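Local coordinates for oxysterol-binding protein homolog 3 (PDB 4IC4) that carries lipids between membranes through the cytosol and helps maintain intracellular sterol distribution, its OSBP-related domain, the part present here, binding sterols and phospholipids, at residues S65-I71 with R117-P122; A125-L130 with T319-R324; N32-A38 with K294-K300. One frame throughout, in Å; residues are numbered along the deposited sequence.

Interaction 1: S65-I71 with R117-P122; sequences SNEPISI and RKPFNP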
loop_
_atom_site.group_PDB
_atom_site.type_symbol
_atom_site.label_atom_id
_atom_site.label_comp_id
_atom_site.label_asym_id
_atom_site.label_seq_id
_atom_site.Cartn_x
_atom_site.Cartn_y
_atom_site.Cartn_z
ATOM N N SER A 65 -9.804 4.960 15.484
ATOM C CA SER A 65 -10.177 4.012 14.437
ATOM C C SER A 65 -9.012 3.829 13.468
ATOM O O SER A 65 -9.076 3.003 12.559
ATOM C CB SER A 65 -11.384 4.522 13.648
ATOM O OG SER A 65 -12.529 4.668 14.469
ATOM N N ASN A 66 -7.954 4.607 13.665
ATOM C CA ASN A 66 -6.787 4.548 12.790
ATOM C C ASN A 66 -5.604 3.772 13.356
ATOM O O ASN A 66 -5.555 3.443 14.546
ATOM C CB ASN A 66 -6.288 5.969 12.492
ATOM C CG ASN A 66 -7.288 6.800 11.723
ATOM O OD1 ASN A 66 -7.363 8.018 11.905
ATOM N ND2 ASN A 66 -8.048 6.164 10.848
ATOM N N GLU A 67 -4.661 3.473 12.465
ATOM C CA GLU A 67 -3.391 2.854 12.817
ATOM C C GLU A 67 -2.446 4.022 12.501
ATOM O O GLU A 67 -2.788 4.890 11.691
ATOM C CB GLU A 67 -3.095 1.618 11.960
ATOM C CG GLU A 67 -3.236 1.810 10.469
ATOM C CD GLU A 67 -2.955 0.534 9.697
ATOM O OE1 GLU A 67 -2.942 -0.549 10.322
ATOM O OE2 GLU A 67 -2.758 0.614 8.468
ATOM N N PRO A 68 -1.263 4.066 13.128
ATOM C CA PRO A 68 -0.318 5.165 12.900
ATOM C C PRO A 68 0.458 5.316 11.593
ATOM O O PRO A 68 1.673 5.499 11.612
ATOM C CB PRO A 68 0.602 5.079 14.118
ATOM C CG PRO A 68 0.667 3.615 14.369
ATOM C CD PRO A 68 -0.767 3.155 14.176
ATOM N N ILE A 69 -0.244 5.246 10.468
ATOM C CA ILE A 69 0.370 5.466 9.153
ATOM C C ILE A 69 -0.699 6.050 8.235
ATOM O O ILE A 69 -1.895 5.960 8.530
ATOM C CB ILE A 69 0.933 4.168 8.481
ATOM C CG1 ILE A 69 -0.180 3.141 8.276
ATOM C CG2 ILE A 69 2.099 3.613 9.288
ATOM C CD1 ILE A 69 0.239 2.001 7.361
ATOM N N SER A 70 -0.274 6.674 7.139
ATOM C CA SER A 70 -1.216 7.249 6.179
ATOM C C SER A 70 -1.472 6.235 5.069
ATOM O O SER A 70 -0.767 5.229 4.965
ATOM C CB SER A 70 -0.648 8.531 5.564
ATOM O OG SER A 70 0.385 8.231 4.639
ATOM N N ILE A 71 -2.469 6.496 4.229
ATOM C CA ILE A 71 -2.759 5.562 3.143
ATOM C C ILE A 71 -1.576 5.477 2.178
ATOM O O ILE A 71 -1.326 4.427 1.589
ATOM C CB ILE A 71 -4.029 5.967 2.366
ATOM C CG1 ILE A 71 -5.239 5.913 3.301
ATOM C CG2 ILE A 71 -4.239 5.023 1.175
ATOM C CD1 ILE A 71 -6.546 6.303 2.638
ATOM N N ARG A 117 -8.072 -1.624 12.437
ATOM C CA ARG A 117 -8.011 -0.183 12.187
ATOM C C ARG A 117 -7.631 0.128 10.742
ATOM O O ARG A 117 -7.237 -0.763 9.989
ATOM C CB ARG A 117 -6.997 0.485 13.121
ATOM C CG ARG A 117 -7.385 0.528 14.594
ATOM C CD ARG A 117 -6.527 -0.428 15.386
ATOM N NE ARG A 117 -6.578 -0.187 16.823
ATOM C CZ ARG A 117 -5.961 -0.949 17.720
ATOM N NH1 ARG A 117 -5.251 -1.999 17.322
ATOM N NH2 ARG A 117 -6.052 -0.663 19.011
ATOM N N LYS A 118 -7.745 1.401 10.364
ATOM C CA LYS A 118 -7.422 1.848 9.010
ATOM C C LYS A 118 -6.402 2.987 9.047
ATOM O O LYS A 118 -6.271 3.680 10.051
ATOM C CB LYS A 118 -8.686 2.339 8.301
ATOM C CG LYS A 118 -9.234 3.649 8.848
ATOM C CD LYS A 118 -10.498 4.075 8.115
ATOM C CE LYS A 118 -11.014 5.406 8.639
ATOM N NZ LYS A 118 -10.008 6.493 8.462
ATOM N N PRO A 119 -5.657 3.186 7.951
ATOM C CA PRO A 119 -4.670 4.270 7.933
ATOM C C PRO A 119 -5.341 5.639 7.894
ATOM O O PRO A 119 -6.522 5.753 7.571
ATOM C CB PRO A 119 -3.885 4.009 6.646
ATOM C CG PRO A 119 -4.044 2.531 6.428
ATOM C CD PRO A 119 -5.494 2.303 6.785
ATOM N N PHE A 120 -4.582 6.673 8.242
ATOM C CA PHE A 120 -5.090 8.040 8.186
ATOM C C PHE A 120 -5.274 8.418 6.721
ATOM O O PHE A 120 -4.471 8.024 5.865
ATOM C CB PHE A 120 -4.076 9.022 8.767
ATOM C CG PHE A 120 -4.039 9.067 10.265
ATOM C CD1 PHE A 120 -4.479 10.201 10.943
ATOM C CD2 PHE A 120 -3.507 8.014 10.997
ATOM C CE1 PHE A 120 -4.384 10.287 12.328
ATOM C CE2 PHE A 120 -3.406 8.091 12.382
ATOM C CZ PHE A 120 -3.844 9.234 13.049
ATOM N N ASN A 121 -6.322 9.180 6.426
ATOM C CA ASN A 121 -6.545 9.645 5.063
ATOM C C ASN A 121 -5.527 10.753 4.806
ATOM O O ASN A 121 -5.450 11.722 5.558
ATOM C CB ASN A 121 -7.953 10.226 4.905
ATOM C CG ASN A 121 -9.031 9.181 5.043
ATOM O OD1 ASN A 121 -9.028 8.176 4.338
ATOM N ND2 ASN A 121 -9.971 9.416 5.953
ATOM N N PRO A 122 -4.719 10.620 3.749
ATOM C CA PRO A 122 -3.741 11.677 3.488
ATOM C C PRO A 122 -4.451 12.963 3.078
ATOM O O PRO A 122 -5.609 12.944 2.661
ATOM C CB PRO A 122 -2.914 11.112 2.336
ATOM C CG PRO A 122 -3.084 9.627 2.465
ATOM C CD PRO A 122 -4.536 9.487 2.828
HETATM O O HOH W 1 -4.955 -1.018 7.977
#
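Asn66 lies against both Lys118 and Phe120, and its side chain can be followed outward. Asn66 CB touches Lys118 O (3.3 Å) and Phe120 CE2. CG, also near Lys118 O, stands beside the backbone N (chi1 -64°), which brings the amide oxygen over the Phe120 ring, the two planes 42° apart. OD1 lies over the centre of that ring, 3.6 Å above its plane, and takes a hydrogen bond from Lys342. Asn66 ND2 donates to Lys118 O at 3.2 Å, from above the carbonyl plane. Glu67 N donates to the same oxygen from the opposite face, so two N-H groups grip it. Asn66 ND2 also comes within 3.1 Å of Lys118 NZ; both are donors, and they do not bond.

Around this, the strands 66-67 and 118-120 run parallel. Lys118 N donates to Ser65 O, and Phe120 N to Ile69 O at 2.8 Å. The register slips by two between the Asn66 and Ser70 bridges, a beta bulge, and Pro68 centres an inverse gamma turn there. Glu67 O meets the Phe120 ring edge in plane. Ile71 CB packs on Pro122 CD at 3.6 Å.

Lys118 is one of the residues that bind phosphatidylinositol 4-phosphate. Its backbone is held at N by Ser65 and at O by Asn66 and Glu67. With two donors side by side, an anion near the ammonium would probably be favourable.

Interaction 2: A125-L130 with T319-R324; sequences AETFEL and TDSRLR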
loop_
_atom_site.group_PDB
_atom_site.type_symbol
_atom_site.label_atom_id
_atom_site.label_comp_id
_atom_site.label_asym_id
_atom_site.label_seq_id
_atom_site.Cartn_x
_atom_site.Cartn_y
_atom_site.Cartn_z
ATOM N N ALA A 125 -2.161 16.683 -1.676
ATOM C CA ALA A 125 -0.791 17.176 -1.819
ATOM C C ALA A 125 0.169 16.620 -0.774
ATOM O O ALA A 125 1.348 16.971 -0.761
ATOM C CB ALA A 125 -0.764 18.707 -1.814
ATOM N N GLU A 126 -0.335 15.771 0.116
ATOM C CA GLU A 126 0.537 15.132 1.091
ATOM C C GLU A 126 1.401 14.174 0.261
ATOM O O GLU A 126 0.958 13.647 -0.764
ATOM C CB GLU A 126 -0.289 14.345 2.118
ATOM C CG GLU A 126 0.539 13.561 3.135
ATOM C CD GLU A 126 -0.312 12.968 4.249
ATOM O OE1 GLU A 126 0.089 11.937 4.830
ATOM O OE2 GLU A 126 -1.381 13.539 4.551
ATOM N N THR A 127 2.628 13.946 0.706
ATOM C CA THR A 127 3.535 13.063 -0.008
ATOM C C THR A 127 4.154 12.047 0.935
ATOM O O THR A 127 4.041 12.160 2.156
ATOM C CB THR A 127 4.690 13.862 -0.654
ATOM O OG1 THR A 127 5.361 14.629 0.357
ATOM C CG2 THR A 127 4.166 14.789 -1.735
ATOM N N PHE A 128 4.776 11.032 0.363
ATOM C CA PHE A 128 5.486 10.057 1.164
ATOM C C PHE A 128 6.595 9.475 0.321
ATOM O O PHE A 128 6.348 8.876 -0.722
ATOM C CB PHE A 128 4.593 8.924 1.667
ATOM C CG PHE A 128 5.346 7.871 2.431
ATOM C CD1 PHE A 128 5.989 8.187 3.626
ATOM C CD2 PHE A 128 5.451 6.574 1.936
ATOM C CE1 PHE A 128 6.731 7.226 4.318
ATOM C CE2 PHE A 128 6.190 5.605 2.618
ATOM C CZ PHE A 128 6.834 5.930 3.815
ATOM N N GLU A 129 7.827 9.686 0.760
ATOM C CA GLU A 129 8.967 9.138 0.054
ATOM C C GLU A 129 9.459 7.940 0.851
ATOM O O GLU A 129 9.256 7.861 2.066
ATOM C CB GLU A 129 10.106 10.157 -0.045
ATOM C CG GLU A 129 10.750 10.500 1.301
ATOM C CD GLU A 129 12.136 11.113 1.155
ATOM O OE1 GLU A 129 13.086 10.561 1.742
ATOM O OE2 GLU A 129 12.279 12.142 0.465
ATOM N N LEU A 130 10.099 7.008 0.161
ATOM C CA LEU A 130 10.652 5.835 0.815
ATOM C C LEU A 130 11.880 5.372 0.057
ATOM O O LEU A 130 11.784 4.835 -1.049
ATOM C CB LEU A 130 9.623 4.700 0.888
ATOM C CG LEU A 130 10.144 3.427 1.570
ATOM C CD1 LEU A 130 10.518 3.716 3.023
ATOM C CD2 LEU A 130 9.085 2.345 1.498
ATOM N N THR A 319 5.523 18.392 3.228
ATOM C CA THR A 319 4.371 17.519 3.032
ATOM C C THR A 319 4.469 16.023 3.335
ATOM O O THR A 319 3.470 15.312 3.207
ATOM C CB THR A 319 3.901 17.643 1.570
ATOM O OG1 THR A 319 4.994 17.305 0.707
ATOM C CG2 THR A 319 3.452 19.074 1.253
ATOM N N ASP A 320 5.638 15.528 3.728
ATOM C CA ASP A 320 5.773 14.091 3.973
ATOM C C ASP A 320 4.913 13.583 5.130
ATOM O O ASP A 320 4.760 14.259 6.152
ATOM C CB ASP A 320 7.240 13.746 4.231
ATOM C CG ASP A 320 7.525 12.258 4.094
ATOM O OD1 ASP A 320 7.721 11.781 2.956
ATOM O OD2 ASP A 320 7.551 11.560 5.128
ATOM N N SER A 321 4.356 12.384 4.973
ATOM C CA SER A 321 3.518 11.793 6.018
ATOM C C SER A 321 4.245 11.694 7.360
ATOM O O SER A 321 3.611 11.726 8.414
ATOM C CB SER A 321 3.049 10.396 5.607
ATOM O OG SER A 321 2.205 10.439 4.469
ATOM N N ARG A 322 5.567 11.565 7.326
ATOM C CA ARG A 322 6.338 11.467 8.566
ATOM C C ARG A 322 6.281 12.757 9.377
ATOM O O ARG A 322 6.642 12.766 10.553
ATOM C CB ARG A 322 7.805 11.158 8.275
ATOM C CG ARG A 322 8.065 9.831 7.587
ATOM C CD ARG A 322 9.554 9.647 7.378
ATOM N NE ARG A 322 9.879 8.431 6.637
ATOM C CZ ARG A 322 9.767 8.300 5.320
ATOM N NH1 ARG A 322 9.333 9.311 4.576
ATOM N NH2 ARG A 322 10.108 7.155 4.739
ATOM N N LEU A 323 5.836 13.842 8.749
ATOM C CA LEU A 323 5.768 15.124 9.434
ATOM C C LEU A 323 4.373 15.457 9.957
ATOM O O LEU A 323 4.167 16.512 10.561
ATOM C CB LEU A 323 6.277 16.236 8.505
ATOM C CG LEU A 323 7.711 16.024 7.998
ATOM C CD1 LEU A 323 8.129 17.190 7.108
ATOM C CD2 LEU A 323 8.664 15.874 9.180
ATOM N N ARG A 324 3.411 14.565 9.738
ATOM C CA ARG A 324 2.056 14.812 10.225
ATOM C C ARG A 324 2.000 14.703 11.741
ATOM O O ARG A 324 2.383 13.685 12.323
ATOM C CB ARG A 324 1.055 13.848 9.585
ATOM C CG ARG A 324 0.641 14.307 8.204
ATOM C CD ARG A 324 -0.522 13.533 7.637
ATOM N NE ARG A 324 -1.717 13.558 8.476
ATOM C CZ ARG A 324 -2.924 13.230 8.026
ATOM N NH1 ARG A 324 -3.077 12.874 6.757
ATOM N NH2 ARG A 324 -3.972 13.224 8.837
HETATM O O HOH W 2 7.732 13.468 0.836
#
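Glu126 meets Ser321 and Arg324 through its carboxylate. CG is anti to the backbone N (chi1 176°), and the extended chain carries the carboxylate to both partners. Ser321 OG donates to the anti lone pair of Glu126 OE1 at 2.6 Å, and it also bonds to Ser70. Arg324 NH1 forms a salt bridge to the syn lone pair of Glu126 OE2 at 2.9 Å. The carboxylate and guanidinium planes stand 73° apart. Arg324 is also paired with Asp326, and its NH1 bonds to Asn121 O; Glu126 OE2 takes a further bond from Leu123 N. These bonds fix the carboxylate in a buried place.

A second charged group is centred on Arg322. Its NH1 and NH2 both donate to Glu129 O, end-on and nearly in the guanidinium plane. Arg322 NH1 also bridges to Asp320 OD2 at 2.9 Å. Arg322 N reaches that oxygen from the opposite face of the carboxylate, closing an Asx turn. Asp320 OD1 takes Glu129 N at 3.0 Å. OD1 thus reaches the strand, while OD2 closes the turn and holds Arg322 NH1.

The contact joins the start of strand 127-132, a strand of the beta barrel of the OSBP-related domain, to the 3-10 turn 321-323 ahead of helix 325-331. The backbones form a single bridge between Thr127 and Asp320. Thr127 N donates to Thr319 O, and Ser321 N to Thr127 O.

The hydroxyls of Thr127 and Thr319 share a hydrogen bond, OG1 to OG1, at 2.7 Å. Water 2 links Thr127 OG1 to Asp320 OD1.

Flat groups stack where Phe128 meets Arg322. Phe128 CE1 lies over one face of the Arg322 guanidinium, 3.1 Å above its plane and offset toward its rim, with the two planes 25° apart. Phe128 also touches Leu72 of helix 71-76 and Leu305 of helix 300-305.

Interaction 3: N32-A38 with K294-K300; sequences NDIPEAA and KKYGFTK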
loop_
_atom_site.group_PDB
_atom_site.type_symbol
_atom_site.label_atom_id
_atom_site.label_comp_id
_atom_site.label_asym_id
_atom_site.label_seq_id
_atom_site.Cartn_x
_atom_site.Cartn_y
_atom_site.Cartn_z
ATOM N N ASN A 32 12.353 -1.021 13.603
ATOM C CA ASN A 32 11.754 -2.353 13.502
ATOM C C ASN A 32 10.754 -2.611 14.622
ATOM O O ASN A 32 10.557 -3.756 15.040
ATOM C CB ASN A 32 12.847 -3.426 13.551
ATOM C CG ASN A 32 13.837 -3.301 12.413
ATOM O OD1 ASN A 32 13.452 -3.256 11.247
ATOM N ND2 ASN A 32 15.122 -3.248 12.745
ATOM N N ASP A 33 10.118 -1.548 15.099
ATOM C CA ASP A 33 9.171 -1.672 16.195
ATOM C C ASP A 33 8.442 -0.349 16.380
ATOM O O ASP A 33 8.878 0.691 15.871
ATOM C CB ASP A 33 9.942 -2.051 17.470
ATOM C CG ASP A 33 9.035 -2.372 18.643
ATOM O OD1 ASP A 33 8.002 -3.038 18.443
ATOM O OD2 ASP A 33 9.371 -1.966 19.776
ATOM N N ILE A 34 7.321 -0.396 17.092
ATOM C CA ILE A 34 6.529 0.794 17.382
ATOM C C ILE A 34 5.939 0.657 18.772
ATOM O O ILE A 34 5.854 -0.448 19.317
ATOM C CB ILE A 34 5.334 0.982 16.416
ATOM C CG1 ILE A 34 4.490 -0.298 16.372
ATOM C CG2 ILE A 34 5.825 1.416 15.052
ATOM C CD1 ILE A 34 3.099 -0.086 15.812
ATOM N N PRO A 35 5.527 1.782 19.368
ATOM C CA PRO A 35 4.934 1.722 20.706
ATOM C C PRO A 35 3.618 0.954 20.624
ATOM O O PRO A 35 2.966 0.936 19.579
ATOM C CB PRO A 35 4.717 3.193 21.051
ATOM C CG PRO A 35 5.822 3.883 20.304
ATOM C CD PRO A 35 5.795 3.175 18.971
ATOM N N GLU A 36 3.221 0.312 21.716
ATOM C CA GLU A 36 1.972 -0.429 21.715
ATOM C C GLU A 36 0.814 0.538 21.496
ATOM O O GLU A 36 0.915 1.720 21.833
ATOM C CB GLU A 36 1.793 -1.171 23.043
ATOM C CG GLU A 36 2.762 -2.324 23.233
ATOM C CD GLU A 36 2.673 -2.934 24.617
ATOM O OE1 GLU A 36 1.552 -3.270 25.051
ATOM O OE2 GLU A 36 3.727 -3.081 25.271
ATOM N N ALA A 37 -0.275 0.039 20.916
ATOM C CA ALA A 37 -1.453 0.866 20.670
ATOM C C ALA A 37 -1.876 1.468 22.008
ATOM O O ALA A 37 -1.871 0.781 23.025
ATOM C CB ALA A 37 -2.574 0.018 20.090
ATOM N N ALA A 38 -2.237 2.747 22.002
ATOM C CA ALA A 38 -2.637 3.426 23.231
ATOM C C ALA A 38 -4.142 3.430 23.494
ATOM O O ALA A 38 -4.585 3.924 24.530
ATOM C CB ALA A 38 -2.114 4.853 23.219
ATOM N N LYS A 294 -0.511 -6.314 20.183
ATOM C CA LYS A 294 -0.543 -5.037 20.881
ATOM C C LYS A 294 -0.010 -3.900 20.023
ATOM O O LYS A 294 0.035 -2.754 20.467
ATOM C CB LYS A 294 0.287 -5.124 22.162
ATOM C CG LYS A 294 -0.153 -6.228 23.112
ATOM C CD LYS A 294 0.737 -6.278 24.339
ATOM C CE LYS A 294 0.293 -7.374 25.292
ATOM N NZ LYS A 294 -1.117 -7.178 25.730
ATOM N N LYS A 295 0.390 -4.219 18.794
ATOM C CA LYS A 295 0.944 -3.219 17.893
ATOM C C LYS A 295 0.328 -3.217 16.494
ATOM O O LYS A 295 1.045 -3.174 15.489
ATOM C CB LYS A 295 2.460 -3.405 17.799
ATOM C CG LYS A 295 3.172 -3.328 19.142
ATOM C CD LYS A 295 4.661 -3.609 19.004
ATOM C CE LYS A 295 5.332 -3.691 20.366
ATOM N NZ LYS A 295 4.714 -4.746 21.209
ATOM N N TYR A 296 -1.001 -3.277 16.436
ATOM C CA TYR A 296 -1.736 -3.232 15.173
ATOM C C TYR A 296 -1.433 -4.358 14.188
ATOM O O TYR A 296 -1.864 -4.298 13.038
ATOM C CB TYR A 296 -1.463 -1.895 14.471
ATOM C CG TYR A 296 -1.740 -0.672 15.316
ATOM C CD1 TYR A 296 -3.041 -0.195 15.474
ATOM C CD2 TYR A 296 -0.705 -0.000 15.961
ATOM C CE1 TYR A 296 -3.307 0.924 16.254
ATOM C CE2 TYR A 296 -0.961 1.124 16.752
ATOM C CZ TYR A 296 -2.265 1.577 16.889
ATOM O OH TYR A 296 -2.536 2.684 17.657
ATOM N N GLY A 297 -0.702 -5.378 14.624
ATOM C CA GLY A 297 -0.373 -6.471 13.722
ATOM C C GLY A 297 0.626 -6.058 12.653
ATOM O O GLY A 297 0.759 -6.717 11.624
ATOM N N PHE A 298 1.333 -4.963 12.913
ATOM C CA PHE A 298 2.333 -4.417 11.990
ATOM C C PHE A 298 3.485 -5.363 11.667
ATOM O O PHE A 298 3.907 -6.156 12.512
ATOM C CB PHE A 298 2.983 -3.167 12.595
ATOM C CG PHE A 298 2.273 -1.873 12.300
ATOM C CD1 PHE A 298 0.941 -1.838 11.895
ATOM C CD2 PHE A 298 2.949 -0.669 12.487
ATOM C CE1 PHE A 298 0.295 -0.617 11.686
ATOM C CE2 PHE A 298 2.314 0.548 12.282
ATOM C CZ PHE A 298 0.988 0.575 11.881
ATOM N N THR A 299 4.001 -5.262 10.445
ATOM C CA THR A 299 5.183 -6.029 10.069
ATOM C C THR A 299 6.329 -5.096 10.457
ATOM O O THR A 299 6.100 -3.927 10.794
ATOM C CB THR A 299 5.299 -6.286 8.541
ATOM O OG1 THR A 299 5.631 -5.065 7.863
ATOM C CG2 THR A 299 4.002 -6.846 7.985
ATOM N N LYS A 300 7.557 -5.594 10.431
ATOM C CA LYS A 300 8.682 -4.732 10.747
ATOM C C LYS A 300 8.734 -3.619 9.705
ATOM O O LYS A 300 9.050 -2.478 10.024
ATOM C CB LYS A 300 9.991 -5.522 10.756
ATOM C CG LYS A 300 10.144 -6.377 11.995
ATOM C CD LYS A 300 11.462 -7.128 12.009
ATOM C CE LYS A 300 11.596 -7.947 13.282
ATOM N NZ LYS A 300 12.875 -8.707 13.313
HETATM O O HOH W 3 -1.470 -1.944 23.152
#
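Lys294 opens the contact through its carbonyl. Lys294 O accepts from Ala37 N at 2.8 Å, in a nearly straight bond (165° at the hydrogen). Water 3 donates to both Lys294 O and Ala37 O. The Lys294 side chain runs alongside Glu36, with Lys294 CD 3.2 Å from Glu36 OE1.

Lys295 runs past Ile34 in the opposite direction. Its CD and CE lie near Ile34 O, and Lys295 CE is 3.4 Å from Asp33 OD1. The chain bends at chi4 (58°), and NZ hydrogen-bonds to Ser290 O. Glu36 OE2 is 4.5 Å from Lys295 NZ, beyond a salt bridge but probably still attractive.

Tyr296 follows, in a type I' turn from Lys295 to Phe298. Ala37 CB makes an off-centre CH-pi contact with the Tyr296 ring, 4.0 Å from the centroid. Ile34 CD1 meets the ring edge in plane, 3.8 Å from Tyr296 CD2.

Phe298 receives the same methyl: Ile34 CD1 is 3.4 Å from Phe298 CD2. Ile34 CD1 is thus shared by two aromatic rings, and the residue is buried.

Lys300 closes the contact, its CB and CG lying loosely beside Asn32.

The N-terminal stretch 32-38, before helix 44-50, therefore runs alongside, in the opposite direction, the end of the loop between strand 281-284 and helix 300-305. Tyr296 and Phe298 also touch Glu67 of strand 66-67.

In the fold
Interaction 1 touches both of the others, while interactions 2 and 3 stay about 9 Å apart at their nearest atoms. Its centre is about 13 Å from each of theirs. Toward interaction 2, Ser70 OG and Ser321 OG lie 2.9 Å apart, a probable hydrogen bond, and Asn121 O probably accepts from Arg324 NH1. Toward interaction 3, Pro68 CD packs on Tyr296 CE2 at 3.3 Å. Arg117 also lies against Tyr296 and Ala37. Lys118 places interaction 1 in the phosphoinositide site. The Lys118 side chain is about 4 Å from that of Met61, and the Arg324 side chain is about 5 Å from that of Glu346; Met61 and Glu346 are both ligand-binding residues.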